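PDB 6DCS: stage III sporulation protein AF from Bacillus subtilis, which is a component of a channel essential for sporulation, its soluble portion here having a ring-building motif fold. Local coordinates for residues A[34-39]-A[60-65]. Sequence-based numbering, arbitrary orientation.
Sequences DEYKVG and VYMAPS
Lys37 and Ala63 face each other at the open end of the beta hairpin formed by strands 37-45 and 55-63, within the ring-building motif domain, a fold of two helices against a three-stranded sheet. Ala63 N donates to Lys37 O at 2.6 Å, with an angle of 139° at the hydrogen. The reciprocal bond, from Lys37 N to Ala63 O, is weak at 3.4 Å. Two residues further into the hairpin, Gly39 N reaches Tyr61 O at 2.9 Å. Strand 55-63 is central: the backbone of Met62 also bonds to His116 on its other side, while the hydroxyl of Tyr61 is satisfied by Lys42.

Val38 and Met62 form a non-hydrogen-bonded pair, their side chains alongside each other on the face packed against the helices. Met62 bends at chi2 (-38°) and again at chi3, which carries its CE across to the first strand, 3.6 Å from Val38 CG1 and 3.5 Å from Tyr36 CB. Tyr36 continues this apolar layer, touching Phe31 and Met117 in loops and Ile98 of helix 81-106. With the ring of Tyr36 removed, as by an alanine, a gap would probably open between Met62, Met117 and Ile98, though the CB beside the methionine methyl would remain. The carbonyl of Ala63 approaches that ring obliquely, and besides its weak amide bond it receives a CA-H...O contact from Tyr36 CA at 3.4 Å. On the opposite face of the sheet, the side chains of Lys37 and Ala63 meet through their CB atoms, 3.5 Å apart.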
loop_
_atom_site.group_PDB
_atom_site.type_symbol
_atom_site.label_atom_id
_atom_site.label_comp_id
_atom_site.label_asym_id
_atom_site.label_seq_id
_atom_site.Cartn_x
_atom_site.Cartn_y
_atom_site.Cartn_z
ATOM N N ASP A 34 10.232 -9.558 -6.501
ATOM C CA ASP A 34 10.832 -8.480 -5.713
ATOM C C ASP A 34 10.799 -8.864 -4.241
ATOM O O ASP A 34 10.171 -9.853 -3.858
ATOM C CB ASP A 34 10.105 -7.134 -5.923
ATOM C CG ASP A 34 10.518 -6.416 -7.214
ATOM O OD1 ASP A 34 10.800 -5.204 -7.130
ATOM O OD2 ASP A 34 10.560 -7.045 -8.292
ATOM N N GLU A 35 11.485 -8.065 -3.409
ATOM C CA GLU A 35 11.379 -8.238 -1.957
ATOM C C GLU A 35 9.944 -8.217 -1.513
ATOM O O GLU A 35 9.524 -9.014 -0.676
ATOM C CB GLU A 35 12.078 -7.123 -1.190
ATOM C CG GLU A 35 12.024 -7.273 0.338
ATOM C CD GLU A 35 13.243 -6.668 1.105
ATOM O OE1 GLU A 35 13.712 -5.570 0.733
ATOM O OE2 GLU A 35 13.793 -7.371 1.990
ATOM N N TYR A 36 9.179 -7.290 -2.043
ATOM C CA TYR A 36 7.878 -6.985 -1.492
ATOM C C TYR A 36 6.803 -7.393 -2.475
ATOM O O TYR A 36 6.994 -7.347 -3.695
ATOM C CB TYR A 36 7.783 -5.506 -1.134
ATOM C CG TYR A 36 8.437 -5.234 0.194
ATOM C CD1 TYR A 36 8.670 -3.945 0.626
ATOM C CD2 TYR A 36 8.801 -6.281 1.036
ATOM C CE1 TYR A 36 9.266 -3.689 1.853
ATOM C CE2 TYR A 36 9.397 -6.039 2.273
ATOM C CZ TYR A 36 9.634 -4.737 2.672
ATOM O OH TYR A 36 10.221 -4.458 3.891
ATOM N N LYS A 37 5.706 -7.858 -1.916
ATOM C CA LYS A 37 4.549 -8.299 -2.660
ATOM C C LYS A 37 3.403 -7.396 -2.240
ATOM O O LYS A 37 3.161 -7.207 -1.043
ATOM C CB LYS A 37 4.263 -9.772 -2.348
ATOM C CG LYS A 37 3.892 -10.680 -3.526
ATOM C CD LYS A 37 2.397 -11.007 -3.455
ATOM C CE LYS A 37 1.856 -11.728 -4.681
ATOM N NZ LYS A 37 0.364 -11.602 -4.699
ATOM N N VAL A 38 2.743 -6.786 -3.221
ATOM C CA VAL A 38 1.535 -6.038 -2.918
ATOM C C VAL A 38 0.477 -7.034 -2.467
ATOM O O VAL A 38 0.267 -8.076 -3.108
ATOM C CB VAL A 38 1.115 -5.194 -4.133
ATOM C CG1 VAL A 38 2.341 -4.511 -4.721
ATOM C CG2 VAL A 38 0.468 -6.053 -5.211
ATOM N N GLY A 39 -0.136 -6.761 -1.315
ATOM C CA GLY A 39 -1.152 -7.631 -0.748
ATOM C C GLY A 39 -2.548 -7.023 -0.698
ATOM O O GLY A 39 -3.325 -7.140 -1.645
ATOM N N VAL A 60 -1.993 0.644 0.845
ATOM C CA VAL A 60 -1.257 -0.501 0.317
ATOM C C VAL A 60 -0.515 -1.234 1.427
ATOM O O VAL A 60 0.238 -0.624 2.192
ATOM C CB VAL A 60 -0.263 -0.093 -0.775
ATOM C CG1 VAL A 60 0.239 -1.341 -1.465
ATOM C CG2 VAL A 60 -0.920 0.862 -1.762
ATOM N N TYR A 61 -0.698 -2.546 1.482
ATOM C CA TYR A 61 -0.090 -3.391 2.496
ATOM C C TYR A 61 0.916 -4.281 1.788
ATOM O O TYR A 61 0.536 -5.071 0.917
ATOM C CB TYR A 61 -1.171 -4.198 3.238
ATOM C CG TYR A 61 -2.135 -3.317 4.053
ATOM C CD1 TYR A 61 -3.184 -2.637 3.439
ATOM C CD2 TYR A 61 -1.975 -3.151 5.422
ATOM C CE1 TYR A 61 -4.046 -1.814 4.171
ATOM C CE2 TYR A 61 -2.820 -2.341 6.147
ATOM C CZ TYR A 61 -3.862 -1.668 5.529
ATOM O OH TYR A 61 -4.707 -0.852 6.295
ATOM N N MET A 62 2.199 -4.113 2.128
ATOM C CA MET A 62 3.303 -4.731 1.402
ATOM C C MET A 62 3.762 -5.976 2.137
ATOM O O MET A 62 3.896 -5.959 3.361
ATOM C CB MET A 62 4.467 -3.756 1.253
ATOM C CG MET A 62 4.254 -2.704 0.163
ATOM S SD MET A 62 3.429 -3.277 -1.333
ATOM C CE MET A 62 4.781 -4.132 -2.161
ATOM N N ALA A 63 4.012 -6.995 1.418
ATOM C CA ALA A 63 4.188 -8.331 1.969
ATOM C C ALA A 63 5.662 -8.693 2.093
ATOM O O ALA A 63 6.498 -8.178 1.346
ATOM C CB ALA A 63 3.486 -9.362 1.084
ATOM N N PRO A 64 5.995 -9.597 3.022
ATOM C CA PRO A 64 7.411 -9.975 3.196
ATOM C C PRO A 64 8.018 -10.678 1.987
ATOM O O PRO A 64 9.151 -10.363 1.605
ATOM C CB PRO A 64 7.370 -10.894 4.425
ATOM C CG PRO A 64 5.971 -11.441 4.440
ATOM C CD PRO A 64 5.115 -10.303 3.973
ATOM N N SER A 65 7.295 -11.633 1.389
ATOM C CA SER A 65 7.748 -12.432 0.239
ATOM C C SER A 65 9.014 -13.241 0.547
ATOM O O SER A 65 9.818 -13.523 -0.347
ATOM C CB SER A 65 7.935 -11.566 -1.016
ATOM O OG SER A 65 9.289 -11.193 -1.230
#